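Local coordinates for catabolite control protein A (Lactococcus lactis, PDB 2O20), which probably acts as a global transcriptional regulator of carbon catabolite repression and activation, as a DNA-binding member of the LacI family, at residues D163-A168 against Y202-L207; Y169-K174 against E270-A275; R234-G239 against S256-K261. The protein carries 1 engineered substitution. One frame throughout, in Å; residues are numbered along the deposited sequence.

Interaction 1 of 3, residues D163-A168 against Y202-L207; sequences DYHLAA and YQEALL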
ATOM      1  N   ASP D 163     -10.974   1.394  20.385  1.00 18.97           N
ATOM      2  CA  ASP D 163     -12.301   1.081  20.925  1.00 18.78           C
ATOM      3  C   ASP D 163     -13.280   1.045  19.723  1.00 18.79           C
ATOM      4  O   ASP D 163     -13.793   2.065  19.283  1.00 18.02           O
ATOM      5  CB  ASP D 163     -12.701   2.127  22.001  1.00 18.60           C
ATOM      6  CG  ASP D 163     -14.043   1.839  22.640  1.00 20.47           C
ATOM      7  OD1 ASP D 163     -14.790   1.000  22.121  1.00 23.06           O
ATOM      8  OD2 ASP D 163     -14.361   2.450  23.694  1.00 22.83           O
ATOM      9  N   TYR D 164     -13.492  -0.148  19.172  1.00 19.78           N
ATOM     10  CA  TYR D 164     -14.349  -0.293  17.961  1.00 20.73           C
ATOM     11  C   TYR D 164     -15.832   0.059  18.198  1.00 21.46           C
ATOM     12  O   TYR D 164     -16.542   0.556  17.292  1.00 21.95           O
ATOM     13  CB  TYR D 164     -14.241  -1.712  17.410  1.00 20.85           C
ATOM     14  CG  TYR D 164     -12.826  -2.129  17.056  1.00 20.86           C
ATOM     15  CD1 TYR D 164     -12.168  -1.581  15.954  1.00 20.17           C
ATOM     16  CD2 TYR D 164     -12.156  -3.075  17.804  1.00 19.76           C
ATOM     17  CE1 TYR D 164     -10.891  -1.957  15.626  1.00 20.52           C
ATOM     18  CE2 TYR D 164     -10.848  -3.461  17.472  1.00 19.29           C
ATOM     19  CZ  TYR D 164     -10.233  -2.900  16.378  1.00 22.15           C
ATOM     20  OH  TYR D 164      -8.940  -3.266  16.031  1.00 22.16           O
ATOM     21  N   HIS D 165     -16.301  -0.218  19.404  1.00 21.15           N
ATOM     22  CA  HIS D 165     -17.665   0.124  19.817  1.00 21.28           C
ATOM     23  C   HIS D 165     -17.891   1.644  19.720  1.00 20.40           C
ATOM     24  O   HIS D 165     -18.792   2.123  19.028  1.00 18.96           O
ATOM     25  CB  HIS D 165     -17.888  -0.371  21.241  1.00 22.60           C
ATOM     26  CG  HIS D 165     -19.191   0.052  21.833  1.00 25.06           C
ATOM     27  ND1 HIS D 165     -19.385   1.300  22.391  1.00 32.14           N
ATOM     28  CD2 HIS D 165     -20.358  -0.605  21.977  1.00 29.61           C
ATOM     29  CE1 HIS D 165     -20.621   1.392  22.844  1.00 30.40           C
ATOM     30  NE2 HIS D 165     -21.230   0.245  22.615  1.00 32.02           N
ATOM     31  N   LEU D 166     -17.024   2.392  20.366  1.00 19.72           N
ATOM     32  CA  LEU D 166     -17.130   3.849  20.371  1.00 21.36           C
ATOM     33  C   LEU D 166     -16.982   4.436  18.956  1.00 19.95           C
ATOM     34  O   LEU D 166     -17.748   5.333  18.574  1.00 20.95           O
ATOM     35  CB  LEU D 166     -16.109   4.452  21.369  1.00 20.63           C
ATOM     36  CG  LEU D 166     -16.033   5.971  21.491  1.00 21.60           C
ATOM     37  CD1 LEU D 166     -17.346   6.517  22.034  1.00 23.59           C
ATOM     38  CD2 LEU D 166     -14.863   6.350  22.380  1.00 22.95           C
ATOM     39  N   ALA D 167     -16.002   3.965  18.190  1.00 20.52           N
ATOM     40  CA  ALA D 167     -15.834   4.414  16.797  1.00 19.84           C
ATOM     41  C   ALA D 167     -17.080   4.150  15.936  1.00 19.30           C
ATOM     42  O   ALA D 167     -17.497   5.009  15.170  1.00 19.19           O
ATOM     43  CB  ALA D 167     -14.584   3.770  16.173  1.00 19.03           C
ATOM     44  N   ALA D 168     -17.666   2.966  16.071  1.00 18.95           N
ATOM     45  CA  ALA D 168     -18.884   2.597  15.327  1.00 19.55           C
ATOM     46  C   ALA D 168     -20.104   3.430  15.799  1.00 18.83           C
ATOM     47  O   ALA D 168     -20.919   3.845  14.977  1.00 19.75           O
ATOM     48  CB  ALA D 168     -19.157   1.091  15.448  1.00 18.53           C
ATOM     49  N   TYR D 202     -23.071   0.555  16.665  1.00 20.08           N
ATOM     50  CA  TYR D 202     -24.032   0.883  15.597  1.00 19.56           C
ATOM     51  C   TYR D 202     -25.500   0.860  16.070  1.00 20.05           C
ATOM     52  O   TYR D 202     -26.264   1.800  15.825  1.00 18.52           O
ATOM     53  CB  TYR D 202     -23.795  -0.106  14.435  1.00 19.85           C
ATOM     54  CG  TYR D 202     -24.797  -0.155  13.287  1.00 18.83           C
ATOM     55  CD1 TYR D 202     -24.922   0.897  12.372  1.00 19.54           C
ATOM     56  CD2 TYR D 202     -25.569  -1.290  13.085  1.00 21.47           C
ATOM     57  CE1 TYR D 202     -25.819   0.823  11.288  1.00 19.71           C
ATOM     58  CE2 TYR D 202     -26.441  -1.396  11.988  1.00 20.76           C
ATOM     59  CZ  TYR D 202     -26.573  -0.330  11.115  1.00 20.42           C
ATOM     60  OH  TYR D 202     -27.460  -0.452  10.082  1.00 20.98           O
ATOM     61  N   GLN D 203     -25.869  -0.226  16.726  1.00 19.98           N
ATOM     62  CA  GLN D 203     -27.210  -0.405  17.265  1.00 21.82           C
ATOM     63  C   GLN D 203     -27.593   0.590  18.356  1.00 21.70           C
ATOM     64  O   GLN D 203     -28.745   1.047  18.400  1.00 21.62           O
ATOM     65  CB  GLN D 203     -27.374  -1.830  17.792  1.00 21.86           C
ATOM     66  CG  GLN D 203     -27.496  -2.885  16.682  1.00 25.52           C
ATOM     67  CD  GLN D 203     -27.274  -4.287  17.223  1.00 28.47           C
ATOM     68  OE1 GLN D 203     -26.752  -4.462  18.338  1.00 29.45           O
ATOM     69  NE2 GLN D 203     -27.659  -5.283  16.456  1.00 28.26           N
ATOM     70  N   GLU D 204     -26.636   0.897  19.226  1.00 22.93           N
ATOM     71  CA  GLU D 204     -26.770   1.931  20.250  1.00 24.11           C
ATOM     72  C   GLU D 204     -27.117   3.296  19.635  1.00 22.98           C
ATOM     73  O   GLU D 204     -28.024   3.977  20.098  1.00 22.73           O
ATOM     74  CB  GLU D 204     -25.445   2.007  20.996  1.00 25.24           C
ATOM     75  CG  GLU D 204     -25.367   2.940  22.189  1.00 27.13           C
ATOM     76  CD  GLU D 204     -24.036   2.803  22.915  1.00 28.86           C
ATOM     77  OE1 GLU D 204     -23.827   1.749  23.578  1.00 34.73           O
ATOM     78  OE2 GLU D 204     -23.194   3.733  22.823  1.00 36.62           O
ATOM     79  N   ALA D 205     -26.406   3.683  18.572  1.00 21.74           N
ATOM     80  CA  ALA D 205     -26.704   4.938  17.871  1.00 20.90           C
ATOM     81  C   ALA D 205     -28.123   4.946  17.269  1.00 20.68           C
ATOM     82  O   ALA D 205     -28.860   5.924  17.435  1.00 21.63           O
ATOM     83  CB  ALA D 205     -25.644   5.228  16.808  1.00 22.06           C
ATOM     84  N   LEU D 206     -28.517   3.866  16.593  1.00 20.61           N
ATOM     85  CA  LEU D 206     -29.859   3.777  15.976  1.00 21.02           C
ATOM     86  C   LEU D 206     -30.976   3.901  17.035  1.00 22.24           C
ATOM     87  O   LEU D 206     -31.919   4.659  16.862  1.00 21.11           O
ATOM     88  CB  LEU D 206     -30.041   2.461  15.210  1.00 21.05           C
ATOM     89  CG  LEU D 206     -29.101   2.226  14.004  1.00 21.69           C
ATOM     90  CD1 LEU D 206     -29.480   0.958  13.262  1.00 24.02           C
ATOM     91  CD2 LEU D 206     -29.109   3.407  13.032  1.00 21.37           C
ATOM     92  N   LEU D 207     -30.858   3.103  18.082  1.00 22.86           N
ATOM     93  CA  LEU D 207     -31.767   3.135  19.248  1.00 24.74           C
ATOM     94  C   LEU D 207     -32.024   4.519  19.854  1.00 24.10           C
ATOM     95  O   LEU D 207     -33.166   4.872  20.191  1.00 24.47           O
ATOM     96  CB  LEU D 207     -31.174   2.266  20.331  1.00 25.74           C
ATOM     97  CG  LEU D 207     -31.718   0.859  20.454  1.00 29.37           C
ATOM     98  CD1 LEU D 207     -30.718  -0.056  21.176  1.00 32.03           C
ATOM     99  CD2 LEU D 207     -32.966   0.963  21.264  1.00 32.16           C
TER
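H165 and E204 meet between two neighbouring helices, the imidazole edge-on to the carboxylate. OE1 of E204 lies in the plane of the ring, 3.2 Å from H165 NE2, and accepts a weak hydrogen bond with an N-H...O angle of only 123°. The bend arises because the oxygen sits beside the bond between NE2 and CE1, almost as near to the carbon: H165 CE1 to E204 OE1 is 3.3 Å. The other carboxylate oxygen, E204 OE2, is 3.5 Å from CE1 of the same ring. The carboxylate plane is turned 63° from the imidazole, and the two side chains cross at about a right angle. Each has CG anti to its own backbone N (chi1 173° in H165), and the glutamate runs on extended from there, which carries its oxygens across to the histidine. Replacing E204 with an alanine would probably leave NE2 of H165 without this acceptor and open a gap beside the ring.

Deeper in the interface the backbones themselves approach, with CA of A168 5.4 Å from CA of Y202. The methyl CB of A168 lies 4.1 Å from Y202 N, so a small side chain is what separates the helices here. The Y202 ring turns away from this point; L206 CD1 rests over one of its faces, and its hydroxyl is hydrogen-bonded to I183 O. At the start of the first helix D163 is the N-cap, its OD1 accepting a bond from L166 N, 3.2 Å away, that is almost straight at the hydrogen but arrives from above the carboxylate plane. Helices 164-177 and 193-208, joined in sequence through strand 183-186, thus pack side by side; Y202 reaches that strand, meeting Y185 edge-to-face, while A205 carries the helix packing on to T172.

Interaction 2 of 3, residues Y169-K174 against E270-A275; sequences YQSTKK and EIISGA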
ATOM      1  N   TYR D 169     -20.209   3.698  17.103  1.00 19.47           N
ATOM      2  CA  TYR D 169     -21.238   4.593  17.651  1.00 18.55           C
ATOM      3  C   TYR D 169     -21.108   6.022  17.106  1.00 18.06           C
ATOM      4  O   TYR D 169     -22.081   6.555  16.594  1.00 17.84           O
ATOM      5  CB  TYR D 169     -21.198   4.604  19.201  1.00 19.69           C
ATOM      6  CG  TYR D 169     -22.143   5.602  19.838  1.00 20.09           C
ATOM      7  CD1 TYR D 169     -23.499   5.304  20.009  1.00 18.74           C
ATOM      8  CD2 TYR D 169     -21.679   6.849  20.270  1.00 21.61           C
ATOM      9  CE1 TYR D 169     -24.368   6.221  20.602  1.00 22.14           C
ATOM     10  CE2 TYR D 169     -22.520   7.767  20.877  1.00 23.57           C
ATOM     11  CZ  TYR D 169     -23.874   7.456  21.030  1.00 22.56           C
ATOM     12  OH  TYR D 169     -24.708   8.374  21.624  1.00 23.00           O
ATOM     13  N   GLN D 170     -19.909   6.615  17.187  1.00 17.47           N
ATOM     14  CA  GLN D 170     -19.674   7.999  16.718  1.00 18.09           C
ATOM     15  C   GLN D 170     -19.890   8.118  15.185  1.00 18.09           C
ATOM     16  O   GLN D 170     -20.447   9.094  14.711  1.00 17.88           O
ATOM     17  CB  GLN D 170     -18.259   8.464  17.053  1.00 18.87           C
ATOM     18  CG  GLN D 170     -18.008   8.727  18.535  1.00 19.92           C
ATOM     19  CD  GLN D 170     -16.533   8.782  18.867  1.00 24.54           C
ATOM     20  OE1 GLN D 170     -15.686   8.451  18.039  1.00 24.42           O
ATOM     21  NE2 GLN D 170     -16.220   9.189  20.102  1.00 26.16           N
ATOM     22  N   SER D 171     -19.455   7.108  14.426  1.00 18.11           N
ATOM     23  CA  SER D 171     -19.643   7.090  12.977  1.00 18.11           C
ATOM     24  C   SER D 171     -21.134   7.070  12.589  1.00 17.87           C
ATOM     25  O   SER D 171     -21.602   7.846  11.711  1.00 18.14           O
ATOM     26  CB  SER D 171     -18.922   5.862  12.362  1.00 18.16           C
ATOM     27  OG  SER D 171     -17.539   5.953  12.550  1.00 21.08           O
ATOM     28  N   THR D 172     -21.876   6.158  13.211  1.00 18.22           N
ATOM     29  CA  THR D 172     -23.315   6.024  12.949  1.00 18.67           C
ATOM     30  C   THR D 172     -24.056   7.317  13.343  1.00 19.21           C
ATOM     31  O   THR D 172     -24.856   7.823  12.570  1.00 17.71           O
ATOM     32  CB  THR D 172     -23.893   4.793  13.667  1.00 18.64           C
ATOM     33  OG1 THR D 172     -23.119   3.633  13.310  1.00 17.89           O
ATOM     34  CG2 THR D 172     -25.392   4.589  13.341  1.00 19.46           C
ATOM     35  N   LYS D 173     -23.749   7.873  14.524  1.00 19.94           N
ATOM     36  CA  LYS D 173     -24.363   9.123  14.975  1.00 20.75           C
ATOM     37  C   LYS D 173     -24.100  10.309  14.049  1.00 19.92           C
ATOM     38  O   LYS D 173     -24.962  11.142  13.841  1.00 20.74           O
ATOM     39  CB  LYS D 173     -23.869   9.459  16.407  1.00 21.37           C
ATOM     40  CG  LYS D 173     -24.672  10.487  17.132  1.00 23.55           C
ATOM     41  CD  LYS D 173     -24.148  10.667  18.586  1.00 24.35           C
ATOM     42  CE  LYS D 173     -25.061  11.539  19.405  1.00 27.75           C
ATOM     43  NZ  LYS D 173     -24.618  11.517  20.825  1.00 33.63           N
ATOM     44  N   LYS D 174     -22.903  10.381  13.475  1.00 20.80           N
ATOM     45  CA  LYS D 174     -22.588  11.414  12.512  1.00 20.50           C
ATOM     46  C   LYS D 174     -23.521  11.362  11.288  1.00 19.86           C
ATOM     47  O   LYS D 174     -23.958  12.393  10.780  1.00 20.41           O
ATOM     48  CB  LYS D 174     -21.124  11.265  12.078  1.00 20.93           C
ATOM     49  CG  LYS D 174     -20.655  12.320  11.120  1.00 22.57           C
ATOM     50  CD  LYS D 174     -19.139  12.334  10.997  1.00 23.44           C
ATOM     51  CE  LYS D 174     -18.711  13.189   9.857  1.00 24.09           C
ATOM     52  NZ  LYS D 174     -18.917  14.629  10.151  1.00 24.63           N
ATOM     53  N   GLU D 270     -23.594   9.031   1.503  1.00 17.31           N
ATOM     54  CA  GLU D 270     -22.472   9.397   2.370  1.00 17.93           C
ATOM     55  C   GLU D 270     -21.756   8.141   2.861  1.00 16.78           C
ATOM     56  O   GLU D 270     -22.379   7.113   3.073  1.00 16.73           O
ATOM     57  CB  GLU D 270     -22.953  10.174   3.582  1.00 18.03           C
ATOM     58  CG  GLU D 270     -23.695  11.488   3.301  1.00 18.28           C
ATOM     59  CD  GLU D 270     -23.991  12.257   4.573  1.00 19.38           C
ATOM     60  OE1 GLU D 270     -23.051  12.669   5.280  1.00 22.30           O
ATOM     61  OE2 GLU D 270     -25.200  12.410   4.902  1.00 24.59           O
ATOM     62  N   ILE D 271     -20.439   8.239   3.001  1.00 17.11           N
ATOM     63  CA  ILE D 271     -19.591   7.111   3.388  1.00 16.76           C
ATOM     64  C   ILE D 271     -18.589   7.543   4.493  1.00 16.56           C
ATOM     65  O   ILE D 271     -17.951   8.587   4.403  1.00 16.11           O
ATOM     66  CB  ILE D 271     -18.784   6.538   2.188  1.00 16.87           C
ATOM     67  CG1 ILE D 271     -19.720   6.085   1.068  1.00 17.42           C
ATOM     68  CG2 ILE D 271     -17.900   5.351   2.636  1.00 17.36           C
ATOM     69  CD1 ILE D 271     -19.012   5.700  -0.230  1.00 19.48           C
ATOM     70  N   ILE D 272     -18.454   6.696   5.509  1.00 16.75           N
ATOM     71  CA  ILE D 272     -17.418   6.866   6.535  1.00 17.63           C
ATOM     72  C   ILE D 272     -16.625   5.556   6.588  1.00 16.75           C
ATOM     73  O   ILE D 272     -17.198   4.488   6.747  1.00 17.87           O
ATOM     74  CB  ILE D 272     -18.027   7.208   7.937  1.00 17.65           C
ATOM     75  CG1 ILE D 272     -18.893   8.468   7.853  1.00 18.06           C
ATOM     76  CG2 ILE D 272     -16.859   7.388   8.979  1.00 18.17           C
ATOM     77  CD1 ILE D 272     -19.600   8.859   9.159  1.00 19.55           C
ATOM     78  N   SER D 273     -15.320   5.648   6.390  1.00 17.66           N
ATOM     79  CA  SER D 273     -14.406   4.516   6.464  1.00 17.90           C
ATOM     80  C   SER D 273     -13.854   4.254   7.887  1.00 18.88           C
ATOM     81  O   SER D 273     -14.104   4.996   8.830  1.00 17.87           O
ATOM     82  CB  SER D 273     -13.251   4.738   5.462  1.00 18.94           C
ATOM     83  OG  SER D 273     -12.512   3.537   5.255  1.00 19.91           O
ATOM     84  N   GLY D 274     -13.106   3.167   8.009  1.00 20.42           N
ATOM     85  CA  GLY D 274     -12.752   2.607   9.284  1.00 21.71           C
ATOM     86  C   GLY D 274     -11.393   2.897   9.914  1.00 21.07           C
ATOM     87  O   GLY D 274     -11.275   2.729  11.135  1.00 21.70           O
ATOM     88  N   ALA D 275     -10.375   3.297   9.147  1.00 21.11           N
ATOM     89  CA  ALA D 275      -9.008   3.489   9.721  1.00 20.63           C
ATOM     90  C   ALA D 275      -8.119   4.644   9.226  1.00 19.52           C
ATOM     91  O   ALA D 275      -7.140   5.023   9.911  1.00 19.81           O
ATOM     92  CB  ALA D 275      -8.201   2.154   9.627  1.00 21.16           C
TER
HETATM   93  O   HOH W   1     -16.081   3.928  10.996  1.00 34.97           O
HETATM   94  O   HOH W   2     -22.629  12.812   7.771  1.00 27.50           O
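The backbones of helix 164-177 and strand 270-272 come nearest at S171 and I272, whose CA atoms are 6.8 Å apart, and no direct hydrogen bond joins the two segments. I272 carries the contact from the strand side. Its side chain points toward the helix and divides over S171: CD1 lies 3.4 Å from the carbonyl oxygen S171 O, while the other branch, CG2, lies 3.9 Å from S171 OG. The same CD1 also meets the aliphatic part of K174, approaching CD of that lysine to 4.0 Å, with its CB and CG only slightly farther off. One methyl group is thereby packed against both a helix carbonyl and a lysine chain.

The serine hydroxyl, though buried, is well supplied with partners. With chi1 at -64°, OG stands beside its own backbone N, where it bonds back to A167 O one turn earlier. It also accepts from a water 2.9 Å from S171 OG, and that water donates in turn to S273 O at 3.1 Å, making a polar bridge from the helix to the backbone of S273 alongside the isoleucine. The amino group of K174 passes beyond the contact to S327 OG. The carboxylate of E270 is not its partner, and is instead salt-bridged through OE2 to K332.

Strand 270-272 runs beside strand 242-245 in the parallel sheet, I272 being bonded to A243 and V245 and I271 to S330. S171 and T172 also rest on V244 of that neighbouring strand, whereas I271 packs on L254 and L255 of helix 248-260 across the sheet.

Interaction 3 of 3, residues R234-G239 against S256-K261; sequences RLLERG and SAMMDK. With SO4 (sulfate ion), chain K.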
ATOM      1  N   ARG D 234     -26.290  -3.151  -4.221  1.00 18.44           N
ATOM      2  CA  ARG D 234     -27.017  -3.875  -3.176  1.00 19.65           C
ATOM      3  C   ARG D 234     -27.541  -2.919  -2.107  1.00 18.23           C
ATOM      4  O   ARG D 234     -28.628  -3.084  -1.625  1.00 17.49           O
ATOM      5  CB  ARG D 234     -26.145  -4.953  -2.526  1.00 19.59           C
ATOM      6  CG  ARG D 234     -25.568  -5.966  -3.494  1.00 24.41           C
ATOM      7  CD  ARG D 234     -26.657  -6.774  -4.203  1.00 30.84           C
ATOM      8  NE  ARG D 234     -26.263  -6.826  -5.604  1.00 37.64           N
ATOM      9  CZ  ARG D 234     -26.790  -6.144  -6.610  1.00 38.69           C
ATOM     10  NH1 ARG D 234     -27.871  -5.384  -6.472  1.00 41.06           N
ATOM     11  NH2 ARG D 234     -26.243  -6.291  -7.793  1.00 41.19           N
ATOM     12  N   LEU D 235     -26.734  -1.919  -1.760  1.00 17.73           N
ATOM     13  CA  LEU D 235     -27.120  -0.886  -0.816  1.00 17.62           C
ATOM     14  C   LEU D 235     -28.220   0.010  -1.411  1.00 16.92           C
ATOM     15  O   LEU D 235     -29.207   0.299  -0.759  1.00 15.63           O
ATOM     16  CB  LEU D 235     -25.903  -0.064  -0.396  1.00 18.63           C
ATOM     17  CG  LEU D 235     -25.096  -0.640   0.805  1.00 19.57           C
ATOM     18  CD1 LEU D 235     -24.375  -1.903   0.464  1.00 21.24           C
ATOM     19  CD2 LEU D 235     -24.106   0.354   1.356  1.00 20.98           C
ATOM     20  N   LEU D 236     -28.020   0.451  -2.653  1.00 16.85           N
ATOM     21  CA  LEU D 236     -28.994   1.315  -3.343  1.00 16.52           C
ATOM     22  C   LEU D 236     -30.350   0.631  -3.445  1.00 16.59           C
ATOM     23  O   LEU D 236     -31.377   1.297  -3.162  1.00 16.22           O
ATOM     24  CB  LEU D 236     -28.528   1.756  -4.738  1.00 17.26           C
ATOM     25  CG  LEU D 236     -27.272   2.661  -4.770  1.00 18.03           C
ATOM     26  CD1 LEU D 236     -26.782   2.896  -6.135  1.00 19.93           C
ATOM     27  CD2 LEU D 236     -27.572   3.999  -4.084  1.00 18.56           C
ATOM     28  N   GLU D 237     -30.366  -0.673  -3.772  1.00 16.25           N
ATOM     29  CA  GLU D 237     -31.620  -1.384  -3.974  1.00 18.53           C
ATOM     30  C   GLU D 237     -32.440  -1.526  -2.700  1.00 17.96           C
ATOM     31  O   GLU D 237     -33.662  -1.532  -2.732  1.00 16.56           O
ATOM     32  CB  GLU D 237     -31.427  -2.716  -4.697  1.00 19.69           C
ATOM     33  CG  GLU D 237     -31.250  -3.980  -3.941  1.00 23.56           C
ATOM     34  CD  GLU D 237     -30.652  -5.114  -4.840  1.00 24.99           C
ATOM     35  OE1 GLU D 237     -30.891  -5.138  -6.088  1.00 25.38           O
ATOM     36  OE2 GLU D 237     -29.901  -5.959  -4.288  1.00 31.36           O
ATOM     37  N   ARG D 238     -31.742  -1.575  -1.575  1.00 18.15           N
ATOM     38  CA  ARG D 238     -32.407  -1.555  -0.280  1.00 19.51           C
ATOM     39  C   ARG D 238     -32.731  -0.146   0.256  1.00 19.04           C
ATOM     40  O   ARG D 238     -33.296  -0.022   1.348  1.00 19.79           O
ATOM     41  CB  ARG D 238     -31.547  -2.359   0.693  1.00 19.71           C
ATOM     42  CG  ARG D 238     -31.420  -3.806   0.202  1.00 24.85           C
ATOM     43  CD  ARG D 238     -30.891  -4.749   1.289  1.00 32.26           C
ATOM     44  NE  ARG D 238     -30.015  -5.887   0.905  1.00 36.38           N
ATOM     45  CZ  ARG D 238     -29.442  -6.179  -0.287  1.00 37.72           C
ATOM     46  NH1 ARG D 238     -29.672  -5.506  -1.412  1.00 37.70           N
ATOM     47  NH2 ARG D 238     -28.628  -7.244  -0.366  1.00 36.36           N
ATOM     48  N   GLY D 239     -32.416   0.903  -0.508  1.00 19.34           N
ATOM     49  CA  GLY D 239     -32.676   2.295  -0.099  1.00 18.65           C
ATOM     50  C   GLY D 239     -31.761   2.873   0.978  1.00 18.79           C
ATOM     51  O   GLY D 239     -32.081   3.893   1.594  1.00 18.70           O
ATOM     52  N   SER D 256     -15.819   4.384  -5.199  1.00 15.52           N
ATOM     53  CA  SER D 256     -15.531   4.251  -6.612  1.00 14.64           C
ATOM     54  C   SER D 256     -16.788   3.898  -7.393  1.00 15.51           C
ATOM     55  O   SER D 256     -17.058   4.458  -8.468  1.00 15.15           O
ATOM     56  CB  SER D 256     -14.441   3.168  -6.912  1.00 15.13           C
ATOM     57  OG  SER D 256     -13.125   3.646  -6.634  1.00 17.90           O
ATOM     58  N   ALA D 257     -17.506   2.919  -6.890  1.00 15.59           N
ATOM     59  CA  ALA D 257     -18.720   2.451  -7.587  1.00 16.54           C
ATOM     60  C   ALA D 257     -19.863   3.478  -7.575  1.00 15.21           C
ATOM     61  O   ALA D 257     -20.523   3.669  -8.605  1.00 15.44           O
ATOM     62  CB  ALA D 257     -19.146   1.115  -7.020  1.00 17.94           C
ATOM     63  N   MET D 258     -20.097   4.149  -6.440  1.00 15.12           N
ATOM     64  CA  MET D 258     -21.063   5.242  -6.369  1.00 15.73           C
ATOM     65  C   MET D 258     -20.733   6.320  -7.389  1.00 15.19           C
ATOM     66  O   MET D 258     -21.597   6.735  -8.160  1.00 14.22           O
ATOM     67  CB  MET D 258     -21.142   5.836  -4.958  1.00 15.41           C
ATOM     68  CG  MET D 258     -21.684   4.866  -3.900  1.00 16.20           C
ATOM     69  SD  MET D 258     -23.357   4.306  -4.335  1.00 17.95           S
ATOM     70  CE  MET D 258     -23.669   3.224  -2.937  1.00 18.12           C
ATOM     71  N   MET D 259     -19.463   6.736  -7.446  1.00 15.00           N
ATOM     72  CA  MET D 259     -19.039   7.725  -8.443  1.00 14.17           C
ATOM     73  C   MET D 259     -19.165   7.239  -9.916  1.00 14.62           C
ATOM     74  O   MET D 259     -19.587   7.999 -10.786  1.00 12.64           O
ATOM     75  CB  MET D 259     -17.620   8.225  -8.166  1.00 14.89           C
ATOM     76  CG  MET D 259     -17.373   8.841  -6.793  1.00 15.38           C
ATOM     77  SD  MET D 259     -18.463  10.288  -6.455  1.00 18.67           S
ATOM     78  CE  MET D 259     -17.931  11.419  -7.692  1.00 16.80           C
ATOM     79  N   ASP D 260     -18.843   5.966 -10.165  1.00 14.46           N
ATOM     80  CA  ASP D 260     -18.964   5.346 -11.505  1.00 15.31           C
ATOM     81  C   ASP D 260     -20.426   5.370 -12.033  1.00 15.77           C
ATOM     82  O   ASP D 260     -20.656   5.574 -13.239  1.00 16.96           O
ATOM     83  CB  ASP D 260     -18.402   3.915 -11.393  1.00 16.58           C
ATOM     84  CG  ASP D 260     -18.244   3.201 -12.750  1.00 18.83           C
ATOM     85  OD1 ASP D 260     -18.674   2.025 -12.848  1.00 22.25           O
ATOM     86  OD2 ASP D 260     -17.766   3.828 -13.685  1.00 18.32           O
ATOM     87  N   LYS D 261     -21.372   5.259 -11.107  1.00 15.51           N
ATOM     88  CA  LYS D 261     -22.821   5.219 -11.363  1.00 16.48           C
ATOM     89  C   LYS D 261     -23.504   6.606 -11.375  1.00 17.27           C
ATOM     90  O   LYS D 261     -24.737   6.697 -11.629  1.00 15.73           O
ATOM     91  CB  LYS D 261     -23.468   4.353 -10.280  1.00 16.12           C
ATOM     92  CG  LYS D 261     -23.096   2.888 -10.335  1.00 16.78           C
ATOM     93  CD  LYS D 261     -23.475   2.077  -9.068  1.00 17.14           C
ATOM     94  CE  LYS D 261     -23.106   0.600  -9.362  1.00 18.08           C
ATOM     95  NZ  LYS D 261     -24.154  -0.030 -10.210  1.00 16.16           N
TER
HETATM   96  S   SO4 K2001     -23.998  -3.857 -10.588  1.00 39.05           S
HETATM   97  O1  SO4 K2001     -25.396  -3.449 -10.730  1.00 36.97           O
HETATM   98  O2  SO4 K2001     -23.124  -2.764 -10.145  1.00 34.39           O
HETATM   99  O3  SO4 K2001     -24.042  -4.955  -9.651  1.00 38.61           O
HETATM  100  O4  SO4 K2001     -23.428  -4.278 -11.876  1.00 41.46           O
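This is a sparse apolar contact between the C-terminal ends of helices 225-237 and 248-260, with a sulfate ion at its border. L236 and M258 carry it, reaching toward each other tip to tip: CG of L236 is 4.1 Å from CE of M258, and the leucine CD1 stands equally far from the methionine SD. The CA atoms of L236 and M258, the nearest pair, are 9.4 Å apart, and the long side chains bridge that distance. A bend in the methionine chain at chi2 (-59°) brings its sulfur and methyl to the leucine. K261 touches the same leucine more loosely, its CD being 4.5 Å from L236 CD1.

Beyond that point K261 turns polar. Its NZ is salt-bridged to E233 and donates to the sulfate, 2.9 Å from O2 of the ion. R234 NH2 comes within 3.2 Å of sulfate O3 at an oblique angle, so the anion, probably from the crystallisation liquor, gathers a positive charge from each segment. R234 also belongs to a salt-bridge network: E237 OE2 receives R238 NH1 at 2.9 Å on its anti lone pair and, more weakly, NH1 of R234. The helix then closes in a Schellman motif at G239, where phi is positive.

Both helices lie on the same face of the parallel sheet, linked through strand 242-245. L235 packs on A184 and I186 of strand 183-186, and M258 on A232 and F269; farther round helix 248-260, D260 forms a salt bridge with R329 of the second subunit and M259 packs on its Y284.

All three contacts belong to the subdomain built on the four-stranded parallel sheet, part of the sugar-binding region of the LacI family. Interactions 1 and 2 share helix 164-177, and their centres are 9 Å apart; they touch directly, E204 OE2 coming 3.2 Å from Y169 CD1 and A205 CB 3.5 Å from T172 CG2. Interaction 3 lies across the sheet, its centre about 17 Å from that of interaction 2 and about 24 Å from that of interaction 1. Helix 248-260 leads on to strand 270-272, and both segments of interaction 3 fall between the two of interaction 2 in sequence. The sulfate belongs to interaction 3, which also adjoins the second subunit.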